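Local coordinates for protein putative rRNA methylase (Clostridium thermocellum ATCC 27405, PDB 3EEY) that probably acts as an S-adenosylmethionine-dependent methyltransferase, perhaps on ribosomal RNA, and binds S-adenosylmethionine in a Rossmann-like domain, at residues 82-87 and 118-123; 95-100 and 127-132; 137-142 and 179-184. All blocks are in the same frame, centred on the assembly; numbering follows the deposited sequence.

Contact 1. Residues 82-87 and 118-123. With SAM (S-adenosylmethionine), chain K.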
loop_
_atom_site.group_PDB
_atom_site.type_symbol
_atom_site.label_atom_id
_atom_site.label_comp_id
_atom_site.label_asym_id
_atom_site.label_seq_id
_atom_site.Cartn_x
_atom_site.Cartn_y
_atom_site.Cartn_z
ATOM N N GLY A 82 -7.238 9.083 -27.335
ATOM C CA GLY A 82 -6.270 8.994 -26.256
ATOM C C GLY A 82 -6.816 9.538 -24.954
ATOM O O GLY A 82 -7.631 10.453 -24.961
ATOM N N HIS A 83 -6.369 8.962 -23.840
ATOM C CA HIS A 83 -6.778 9.390 -22.507
ATOM C C HIS A 83 -6.267 10.783 -22.159
ATOM O O HIS A 83 -6.840 11.453 -21.304
ATOM C CB HIS A 83 -6.392 8.372 -21.412
ATOM C CG HIS A 83 -5.005 7.807 -21.535
ATOM N ND1 HIS A 83 -4.721 6.491 -21.246
ATOM C CD2 HIS A 83 -3.827 8.370 -21.902
ATOM C CE1 HIS A 83 -3.429 6.267 -21.424
ATOM N NE2 HIS A 83 -2.864 7.391 -21.826
ATOM N N GLN A 84 -5.202 11.214 -22.833
ATOM C CA GLN A 84 -4.705 12.593 -22.726
ATOM C C GLN A 84 -5.739 13.644 -23.151
ATOM O O GLN A 84 -5.615 14.812 -22.799
ATOM C CB GLN A 84 -3.399 12.768 -23.518
ATOM C CG GLN A 84 -3.521 12.680 -25.034
ATOM C CD GLN A 84 -3.348 11.269 -25.571
ATOM O OE1 GLN A 84 -3.561 10.286 -24.861
ATOM N NE2 GLN A 84 -2.967 11.167 -26.834
ATOM N N ASN A 85 -6.765 13.211 -23.885
ATOM C CA ASN A 85 -7.821 14.095 -24.366
ATOM C C ASN A 85 -9.141 13.913 -23.620
ATOM O O ASN A 85 -10.191 14.290 -24.143
ATOM C CB ASN A 85 -8.062 13.871 -25.865
ATOM C CG ASN A 85 -6.830 14.118 -26.711
ATOM O OD1 ASN A 85 -6.140 15.130 -26.560
ATOM N ND2 ASN A 85 -6.558 13.199 -27.632
ATOM N N MET A 86 -9.085 13.350 -22.409
ATOM C CA MET A 86 -10.293 12.986 -21.655
ATOM C C MET A 86 -11.161 14.185 -21.259
ATOM O O MET A 86 -12.369 14.042 -21.045
ATOM C CB MET A 86 -9.984 12.058 -20.448
ATOM C CG MET A 86 -9.398 12.714 -19.190
ATOM S SD MET A 86 -9.335 11.680 -17.698
ATOM C CE MET A 86 -8.267 10.360 -18.272
ATOM N N ASP A 87 -10.542 15.363 -21.192
ATOM C CA ASP A 87 -11.231 16.609 -20.828
ATOM C C ASP A 87 -12.178 17.134 -21.916
ATOM O O ASP A 87 -13.066 17.940 -21.635
ATOM C CB ASP A 87 -10.215 17.691 -20.443
ATOM C CG ASP A 87 -9.209 17.982 -21.549
ATOM O OD1 ASP A 87 -8.818 17.055 -22.292
ATOM O OD2 ASP A 87 -8.791 19.149 -21.669
ATOM N N THR A 118 0.665 9.784 -21.005
ATOM C CA THR A 118 0.250 9.281 -19.690
ATOM C C THR A 118 0.275 10.404 -18.662
ATOM O O THR A 118 -0.707 10.602 -17.941
ATOM C CB THR A 118 1.113 8.097 -19.212
ATOM O OG1 THR A 118 1.045 7.033 -20.170
ATOM C CG2 THR A 118 0.625 7.584 -17.860
ATOM N N ILE A 119 1.382 11.152 -18.630
ATOM C CA ILE A 119 1.526 12.325 -17.759
ATOM C C ILE A 119 0.432 13.380 -18.032
ATOM O O ILE A 119 -0.167 13.916 -17.098
ATOM C CB ILE A 119 2.975 12.920 -17.855
ATOM C CG1 ILE A 119 3.966 12.004 -17.132
ATOM C CG2 ILE A 119 3.049 14.317 -17.262
ATOM C CD1 ILE A 119 5.397 12.127 -17.601
ATOM N N GLN A 120 0.174 13.653 -19.310
ATOM C CA GLN A 120 -0.930 14.526 -19.726
ATOM C C GLN A 120 -2.281 14.053 -19.196
ATOM O O GLN A 120 -3.012 14.839 -18.594
ATOM C CB GLN A 120 -1.027 14.588 -21.245
ATOM C CG GLN A 120 -0.203 15.638 -21.918
ATOM C CD GLN A 120 -0.643 15.818 -23.345
ATOM O OE1 GLN A 120 -1.725 16.353 -23.606
ATOM N NE2 GLN A 120 0.178 15.348 -24.285
ATOM N N ALA A 121 -2.605 12.776 -19.431
ATOM C CA ALA A 121 -3.867 12.177 -18.947
ATOM C C ALA A 121 -3.981 12.202 -17.438
ATOM O O ALA A 121 -5.073 12.425 -16.911
ATOM C CB ALA A 121 -4.013 10.772 -19.433
ATOM N N LEU A 122 -2.860 11.967 -16.748
ATOM C CA LEU A 122 -2.827 12.058 -15.288
ATOM C C LEU A 122 -3.139 13.464 -14.779
ATOM O O LEU A 122 -3.848 13.604 -13.797
ATOM C CB LEU A 122 -1.496 11.566 -14.724
ATOM C CG LEU A 122 -1.256 10.057 -14.715
ATOM C CD1 LEU A 122 0.220 9.761 -14.496
ATOM C CD2 LEU A 122 -2.116 9.365 -13.675
ATOM N N SER A 123 -2.616 14.488 -15.450
ATOM C CA SER A 123 -2.959 15.887 -15.129
ATOM C C SER A 123 -4.443 16.166 -15.339
ATOM O O SER A 123 -5.077 16.815 -14.505
ATOM C CB SER A 123 -2.154 16.871 -15.982
ATOM O OG SER A 123 -0.829 16.414 -16.174
HETATM N N SAM K . -7.297 -2.482 -18.233
HETATM C CA SAM K . -6.962 -3.229 -19.486
HETATM C C SAM K . -7.639 -4.601 -19.538
HETATM O O SAM K . -7.241 -5.503 -20.283
HETATM O OXT SAM K . -8.623 -4.830 -18.835
HETATM C CB SAM K . -5.452 -3.316 -19.669
HETATM C CG SAM K . -4.873 -2.077 -20.345
HETATM S SD SAM K . -3.447 -2.427 -21.409
HETATM C CE SAM K . -2.180 -2.768 -20.157
HETATM C "C5'" SAM K . -3.044 -0.752 -21.976
HETATM C "C4'" SAM K . -4.097 -0.248 -22.967
HETATM O "O4'" SAM K . -4.024 1.156 -23.122
HETATM C "C3'" SAM K . -3.929 -0.862 -24.356
HETATM O "O3'" SAM K . -5.168 -1.399 -24.759
HETATM C "C2'" SAM K . -3.521 0.296 -25.246
HETATM O "O2'" SAM K . -4.021 0.187 -26.566
HETATM C "C1'" SAM K . -4.126 1.478 -24.496
HETATM N N9 SAM K . -3.472 2.768 -24.789
HETATM C C8 SAM K . -2.194 3.004 -25.240
HETATM N N7 SAM K . -2.030 4.344 -25.374
HETATM C C5 SAM K . -3.186 4.956 -25.015
HETATM C C6 SAM K . -3.584 6.288 -24.961
HETATM N N6 SAM K . -2.762 7.280 -25.293
HETATM N N1 SAM K . -4.866 6.581 -24.554
HETATM C C2 SAM K . -5.761 5.594 -24.202
HETATM N N3 SAM K . -5.356 4.284 -24.248
HETATM C C4 SAM K . -4.097 3.972 -24.650
HETATM O O HOH W 1 -0.276 6.983 -22.837
#

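Contact 2. Residues 95-100 and 127-132. With SAM (S-adenosylmethionine), chain K.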
loop_
_atom_site.group_PDB
_atom_site.type_symbol
_atom_site.label_atom_id
_atom_site.label_comp_id
_atom_site.label_asym_id
_atom_site.label_seq_id
_atom_site.Cartn_x
_atom_site.Cartn_y
_atom_site.Cartn_z
ATOM N N LYS A 95 -15.344 10.478 -9.795
ATOM C CA LYS A 95 -14.980 9.876 -8.516
ATOM C C LYS A 95 -13.672 9.097 -8.606
ATOM O O LYS A 95 -12.873 9.121 -7.673
ATOM C CB LYS A 95 -16.104 8.975 -8.000
ATOM C CG LYS A 95 -16.000 8.596 -6.523
ATOM C CD LYS A 95 -16.209 9.800 -5.608
ATOM C CE LYS A 95 -16.689 9.386 -4.224
ATOM N NZ LYS A 95 -18.083 8.853 -4.262
ATOM N N ALA A 96 -13.459 8.412 -9.729
ATOM C CA ALA A 96 -12.300 7.549 -9.882
ATOM C C ALA A 96 -11.830 7.445 -11.316
ATOM O O ALA A 96 -12.615 7.601 -12.239
ATOM C CB ALA A 96 -12.582 6.169 -9.317
ATOM N N VAL A 97 -10.527 7.214 -11.490
ATOM C CA VAL A 97 -9.933 6.957 -12.800
ATOM C C VAL A 97 -8.970 5.781 -12.652
ATOM O O VAL A 97 -8.181 5.743 -11.721
ATOM C CB VAL A 97 -9.177 8.190 -13.378
ATOM C CG1 VAL A 97 -8.831 7.982 -14.851
ATOM C CG2 VAL A 97 -9.990 9.461 -13.246
ATOM N N MET A 98 -9.046 4.818 -13.562
ATOM C CA MET A 98 -8.139 3.684 -13.535
ATOM C C MET A 98 -7.170 3.738 -14.718
ATOM O O MET A 98 -7.586 3.864 -15.870
ATOM C CB MET A 98 -8.904 2.348 -13.504
ATOM C CG MET A 98 -9.813 2.130 -12.286
ATOM S SD MET A 98 -10.643 0.508 -12.258
ATOM C CE MET A 98 -9.452 -0.548 -11.488
ATOM N N PHE A 99 -5.876 3.666 -14.417
ATOM C CA PHE A 99 -4.830 3.518 -15.438
ATOM C C PHE A 99 -4.176 2.160 -15.307
ATOM O O PHE A 99 -3.818 1.722 -14.204
ATOM C CB PHE A 99 -3.747 4.586 -15.277
ATOM C CG PHE A 99 -4.160 5.942 -15.728
ATOM C CD1 PHE A 99 -3.905 6.362 -17.027
ATOM C CD2 PHE A 99 -4.798 6.808 -14.860
ATOM C CE1 PHE A 99 -4.281 7.622 -17.442
ATOM C CE2 PHE A 99 -5.174 8.073 -15.265
ATOM C CZ PHE A 99 -4.928 8.481 -16.552
ATOM N N ASN A 100 -4.016 1.496 -16.439
ATOM C CA ASN A 100 -3.296 0.237 -16.504
ATOM C C ASN A 100 -2.256 0.360 -17.614
ATOM O O ASN A 100 -2.589 0.298 -18.791
ATOM C CB ASN A 100 -4.296 -0.882 -16.782
ATOM C CG ASN A 100 -3.894 -2.189 -16.163
ATOM O OD1 ASN A 100 -3.096 -2.928 -16.729
ATOM N ND2 ASN A 100 -4.451 -2.492 -14.994
ATOM N N GLU A 127 -7.287 17.001 -12.476
ATOM C CA GLU A 127 -8.182 18.158 -12.577
ATOM C C GLU A 127 -9.652 17.747 -12.468
ATOM O O GLU A 127 -10.439 18.393 -11.777
ATOM C CB GLU A 127 -7.946 18.905 -13.894
ATOM C CG GLU A 127 -6.797 19.911 -13.853
ATOM C CD GLU A 127 -6.189 20.193 -15.221
ATOM O OE1 GLU A 127 -6.908 20.094 -16.245
ATOM O OE2 GLU A 127 -4.980 20.520 -15.267
ATOM N N LEU A 128 -10.007 16.661 -13.160
ATOM C CA LEU A 128 -11.385 16.160 -13.220
ATOM C C LEU A 128 -11.888 15.507 -11.940
ATOM O O LEU A 128 -13.093 15.370 -11.761
ATOM C CB LEU A 128 -11.540 15.182 -14.395
ATOM C CG LEU A 128 -11.750 15.764 -15.798
ATOM C CD1 LEU A 128 -11.610 14.687 -16.855
ATOM C CD2 LEU A 128 -13.111 16.449 -15.911
ATOM N N LEU A 129 -10.967 15.098 -11.065
ATOM C CA LEU A 129 -11.303 14.431 -9.804
ATOM C C LEU A 129 -12.008 15.333 -8.830
ATOM O O LEU A 129 -11.596 16.477 -8.623
ATOM C CB LEU A 129 -10.049 13.913 -9.099
ATOM C CG LEU A 129 -9.547 12.486 -9.280
ATOM C CD1 LEU A 129 -8.580 12.194 -8.148
ATOM C CD2 LEU A 129 -10.681 11.471 -9.291
ATOM N N VAL A 130 -13.066 14.794 -8.231
ATOM C CA VAL A 130 -13.743 15.409 -7.104
ATOM C C VAL A 130 -12.839 15.229 -5.871
ATOM O O VAL A 130 -12.024 14.299 -5.825
ATOM C CB VAL A 130 -15.173 14.793 -6.924
ATOM C CG1 VAL A 130 -15.113 13.357 -6.410
ATOM C CG2 VAL A 130 -16.045 15.659 -6.028
ATOM N N THR A 131 -12.941 16.132 -4.897
ATOM C CA THR A 131 -12.220 15.962 -3.636
ATOM C C THR A 131 -12.656 14.666 -2.964
ATOM O O THR A 131 -13.842 14.347 -2.923
ATOM C CB THR A 131 -12.380 17.164 -2.671
ATOM O OG1 THR A 131 -13.660 17.779 -2.870
ATOM C CG2 THR A 131 -11.315 18.186 -2.936
ATOM N N GLY A 132 -11.680 13.906 -2.477
ATOM C CA GLY A 132 -11.935 12.579 -1.935
ATOM C C GLY A 132 -12.050 11.510 -3.009
ATOM O O GLY A 132 -12.463 10.394 -2.717
HETATM N N SAM K . -7.297 -2.482 -18.233
HETATM C CA SAM K . -6.962 -3.229 -19.486
HETATM C C SAM K . -7.639 -4.601 -19.538
HETATM O O SAM K . -7.241 -5.503 -20.283
HETATM O OXT SAM K . -8.623 -4.830 -18.835
HETATM C CB SAM K . -5.452 -3.316 -19.669
HETATM C CG SAM K . -4.873 -2.077 -20.345
HETATM S SD SAM K . -3.447 -2.427 -21.409
HETATM C CE SAM K . -2.180 -2.768 -20.157
HETATM C "C5'" SAM K . -3.044 -0.752 -21.976
HETATM C "C4'" SAM K . -4.097 -0.248 -22.967
HETATM O "O4'" SAM K . -4.024 1.156 -23.122
HETATM C "C3'" SAM K . -3.929 -0.862 -24.356
HETATM O "O3'" SAM K . -5.168 -1.399 -24.759
HETATM C "C2'" SAM K . -3.521 0.296 -25.246
HETATM O "O2'" SAM K . -4.021 0.187 -26.566
HETATM C "C1'" SAM K . -4.126 1.478 -24.496
HETATM N N9 SAM K . -3.472 2.768 -24.789
HETATM C C8 SAM K . -2.194 3.004 -25.240
HETATM N N7 SAM K . -2.030 4.344 -25.374
HETATM C C5 SAM K . -3.186 4.956 -25.015
HETATM C C6 SAM K . -3.584 6.288 -24.961
HETATM N N6 SAM K . -2.762 7.280 -25.293
HETATM N N1 SAM K . -4.866 6.581 -24.554
HETATM C C2 SAM K . -5.761 5.594 -24.202
HETATM N N3 SAM K . -5.356 4.284 -24.248
HETATM C C4 SAM K . -4.097 3.972 -24.650
#

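Contact 3. Residues 137-142 and 179-184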
loop_
_atom_site.group_PDB
_atom_site.type_symbol
_atom_site.label_atom_id
_atom_site.label_comp_id
_atom_site.label_asym_id
_atom_site.label_seq_id
_atom_site.Cartn_x
_atom_site.Cartn_y
_atom_site.Cartn_z
ATOM N N VAL A 137 -3.064 3.681 -10.604
ATOM C CA VAL A 137 -2.162 3.467 -11.738
ATOM C C VAL A 137 -1.388 2.166 -11.501
ATOM O O VAL A 137 -0.539 2.088 -10.610
ATOM C CB VAL A 137 -1.163 4.652 -11.913
ATOM C CG1 VAL A 137 -0.416 4.553 -13.234
ATOM C CG2 VAL A 137 -1.873 5.989 -11.817
ATOM N N VAL A 138 -1.711 1.125 -12.268
ATOM C CA VAL A 138 -0.913 -0.094 -12.245
ATOM C C VAL A 138 0.164 0.059 -13.325
ATOM O O VAL A 138 -0.146 0.192 -14.502
ATOM C CB VAL A 138 -1.769 -1.374 -12.449
ATOM C CG1 VAL A 138 -0.906 -2.622 -12.341
ATOM C CG2 VAL A 138 -2.879 -1.446 -11.413
ATOM N N ILE A 139 1.425 0.080 -12.911
ATOM C CA ILE A 139 2.536 0.304 -13.828
ATOM C C ILE A 139 3.229 -1.017 -14.124
ATOM O O ILE A 139 3.787 -1.651 -13.230
ATOM C CB ILE A 139 3.574 1.315 -13.256
ATOM C CG1 ILE A 139 2.914 2.664 -12.948
ATOM C CG2 ILE A 139 4.738 1.497 -14.236
ATOM C CD1 ILE A 139 3.780 3.624 -12.133
ATOM N N TYR A 140 3.172 -1.438 -15.384
ATOM C CA TYR A 140 3.949 -2.575 -15.862
ATOM C C TYR A 140 5.176 -2.066 -16.573
ATOM O O TYR A 140 5.137 -1.037 -17.245
ATOM C CB TYR A 140 3.157 -3.420 -16.836
ATOM C CG TYR A 140 1.929 -4.068 -16.256
ATOM C CD1 TYR A 140 1.942 -5.406 -15.874
ATOM C CD2 TYR A 140 0.738 -3.355 -16.114
ATOM C CE1 TYR A 140 0.799 -6.015 -15.352
ATOM C CE2 TYR A 140 -0.397 -3.951 -15.594
ATOM C CZ TYR A 140 -0.364 -5.273 -15.211
ATOM O OH TYR A 140 -1.496 -5.866 -14.693
ATOM N N TYR A 141 6.259 -2.814 -16.445
ATOM C CA TYR A 141 7.556 -2.395 -16.945
ATOM C C TYR A 141 8.402 -3.633 -17.189
ATOM O O TYR A 141 7.946 -4.747 -16.945
ATOM C CB TYR A 141 8.234 -1.416 -15.967
ATOM C CG TYR A 141 8.486 -1.948 -14.567
ATOM C CD1 TYR A 141 7.429 -2.261 -13.712
ATOM C CD2 TYR A 141 9.784 -2.103 -14.087
ATOM C CE1 TYR A 141 7.650 -2.740 -12.445
ATOM C CE2 TYR A 141 10.019 -2.580 -12.800
ATOM C CZ TYR A 141 8.943 -2.898 -11.984
ATOM O OH TYR A 141 9.148 -3.373 -10.700
ATOM N N GLY A 142 9.623 -3.438 -17.682
ATOM C CA GLY A 142 10.471 -4.548 -18.109
ATOM C C GLY A 142 9.935 -5.106 -19.407
ATOM O O GLY A 142 9.095 -4.474 -20.052
ATOM N N PRO A 179 7.867 -6.928 -10.830
ATOM C CA PRO A 179 6.488 -7.027 -10.368
ATOM C C PRO A 179 5.802 -5.670 -10.571
ATOM O O PRO A 179 6.414 -4.624 -10.315
ATOM C CB PRO A 179 6.639 -7.365 -8.876
ATOM C CG PRO A 179 7.989 -6.864 -8.507
ATOM C CD PRO A 179 8.830 -7.063 -9.719
ATOM N N PRO A 180 4.568 -5.678 -11.103
ATOM C CA PRO A 180 3.826 -4.433 -11.337
ATOM C C PRO A 180 3.678 -3.556 -10.090
ATOM O O PRO A 180 3.503 -4.057 -8.977
ATOM C CB PRO A 180 2.457 -4.925 -11.831
ATOM C CG PRO A 180 2.736 -6.270 -12.407
ATOM C CD PRO A 180 3.808 -6.864 -11.549
ATOM N N ILE A 181 3.777 -2.250 -10.303
ATOM C CA ILE A 181 3.745 -1.251 -9.240
ATOM C C ILE A 181 2.379 -0.572 -9.181
ATOM O O ILE A 181 1.841 -0.226 -10.214
ATOM C CB ILE A 181 4.855 -0.217 -9.489
ATOM C CG1 ILE A 181 6.222 -0.840 -9.183
ATOM C CG2 ILE A 181 4.652 1.053 -8.675
ATOM C CD1 ILE A 181 7.386 -0.022 -9.694
ATOM N N LEU A 182 1.826 -0.389 -7.978
ATOM C CA LEU A 182 0.581 0.365 -7.800
ATOM C C LEU A 182 0.802 1.778 -7.254
ATOM O O LEU A 182 1.380 1.949 -6.193
ATOM C CB LEU A 182 -0.378 -0.375 -6.868
ATOM C CG LEU A 182 -1.696 0.342 -6.551
ATOM C CD1 LEU A 182 -2.588 0.514 -7.785
ATOM C CD2 LEU A 182 -2.439 -0.375 -5.454
ATOM N N VAL A 183 0.315 2.781 -7.980
ATOM C CA VAL A 183 0.280 4.145 -7.471
ATOM C C VAL A 183 -1.178 4.545 -7.223
ATOM O O VAL A 183 -2.035 4.343 -8.071
ATOM C CB VAL A 183 1.007 5.147 -8.404
ATOM C CG1 VAL A 183 1.011 6.525 -7.809
ATOM C CG2 VAL A 183 2.453 4.723 -8.631
ATOM N N CYS A 184 -1.454 5.060 -6.030
ATOM C CA CYS A 184 -2.769 5.567 -5.681
ATOM C C CYS A 184 -2.685 7.063 -5.468
ATOM O O CYS A 184 -1.909 7.525 -4.642
ATOM C CB CYS A 184 -3.282 4.905 -4.407
ATOM S SG CYS A 184 -3.723 3.197 -4.612
#

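Contact 1. Residues 82-87 and 118-123
The imidazole of His-83 meets the adenine of S-adenosylmethionine with one face, while the methyl of Ala-121 comes in obliquely. Adenine N1 sits over the centre of the ring, 3.2 Å above its plane. A water occupies the edge in the plane of the ring, 2.8 Å from His-83 NE2. Ala-121 CB is 3.4 Å from His-83 CD2. The ring of Phe-99 also meets the imidazole, at a steep angle.

The first torsion of His-83 (chi1 44°) sets CG between the backbone N and the carbonyl carbon, folding the ring back toward its own peptide. Adenine N1 can therefore lie over the ring and still accept a hydrogen bond from the backbone, with His-83 N 2.9 Å from N1 and an N-H...N angle of 161°. Gln-84 takes the exocyclic amine: its side chain bends at the second torsion and brings OE1 to 3.1 Å from adenine N6. This bond is nearly straight, at 171°. A backbone N-H facing N1 and an amide oxygen facing N6 match the Watson-Crick edge of adenine.

Imidazole suits its place because its two nitrogens can fix the ring's rotation, ND1 bonding to the carbonyl of Ala-29 and NE2 to the water. That water donates to Thr-118 OG1, 3.0 Å away, whose hydroxyl is also bonded to Arg-114 O and Glu-149. Alanine suits the helix face here because its single methyl allows a close approach: Ala-121 CB lies 3.6 Å from Gln-84 N. Gln-84 CB and Gln-120 CB meet beside it.

The 3-10 turn after strand 76-79 is thus pressed against helix 115-128, whose other neighbours include helix 148-157 and strand 94-101.

Contact 2. Residues 95-100 and 127-132
Leu-129 CD2 rests against the backbone of Lys-95, 3.6 Å from its carbonyl O, and just reaches the side chain of Val-97, 4.5 Å from CG2. Alongside, Val-130 CG1 meets the aliphatic part of the lysine, 3.8 Å from Lys-95 CD, the two side chains crossing at a slant. No hydrogen bond joins the two segments, so the contact is made by methyls and methylenes laid on the backbone around Lys-95.

The lysine serves two purposes here. Its CG is anti to the backbone N (chi1 -164°) and the chain bends at chi2 (68°), which lays CD beside the valine while NZ goes on to a salt bridge with Asp-24. Valine suits a partly exposed place next to these methylenes, being apolar yet short. Leucine suits the more buried one, since its branched end can reach past the peptide of Lys-95 toward Val-97.

In the next shell, the backbone of Lys-95 is held by hydrogen bonds to Thr-25 on one neighbouring strand and Ile-134 on the other. Leu-129 is the first residue to depart from the helical conformation of 115-128, and its carbonyl accepts a bond from Lys-187. Near the carboxyl end of strand 94-101, Asn-100 O lies 3.4 Å from the methyl carbon CE of S-adenosylmethionine.

Strand, helix and parallel neighbouring strand 133-139 form a beta-alpha-beta crossover. This crossover, with the cofactor at the carboxyl ends of its parallel strands, is that of Rossmann-like methyltransferases.

Contact 3. Residues 137-142 and 179-184
Ile-139 N gives the shortest bond of this contact to Ile-181 O, at 2.7 Å and 175°. The reverse bond, Ile-181 N to Ile-139 O, measures 3.0 Å, and Val-137 and Val-183 exchange a second such pair. Between these two hydrogen-bonded pairs stands the non-hydrogen-bonded pair Val-138 and Leu-182, as regular antiparallel pairing requires.

Side chains alternate between the faces. On the face of Val-137, Ile-139, Ile-181 and Val-183, the end of the isoleucine crosses to the diagonal valine, Ile-139 CD1 lying 3.9 Å from Val-183 CG2. On the other face, Val-138 CG2 meets Leu-182 CD1, and Val-138 CG1 runs beside Pro-180 CB. Branched residues suit these extended, buried positions, and helices 148-157 and 8-19 respectively cover the two faces.

Beyond the strands, two tyrosines meet two prolines. Pro-180 CB lies over a face of the Tyr-140 ring in a CH-pi contact, 4.3 Å from the centroid and displaced toward its rim. Tyr-141 has CG between its backbone N and carbonyl carbon (chi1 60°), which swings the phenol across to residues 179-184; its OH donates to Pro-179 O at 3.0 Å, from 26° off the carbonyl plane. The same ring crosses Ile-181 at about a right angle and engages Lys-150 in a cation-pi interaction.

The next hydrogen-bonded position would pair Tyr-141 with Pro-179, which has no N-H to give. The chemistry therefore changes there from backbone hydrogen bonds to ring packing and a phenol bond, through which the contact continues beyond the ends of the two strands.

Overall arrangement
From the N terminus, residues 82-87 open contact 1, which closes on 118-123 of helix 115-128. Contact 2 opens inside that loop, at 95-100, and closes beyond it, at 127-132, so the two cross; both draw on the same helix and both reach S-adenosylmethionine. Contact 3 follows in series, closing the excursion from 137-142 to 179-184. Phe-99 joins all three regions, packing on Leu-122 and, across to the neighbouring strand, on Val-137. Together they tie the cofactor-side loop to the helix, the helix to the central parallel strands, and those strands to the antiparallel strand 181-187. The strand order 3-2-1-4-5-7-6 is that of class I methyltransferases.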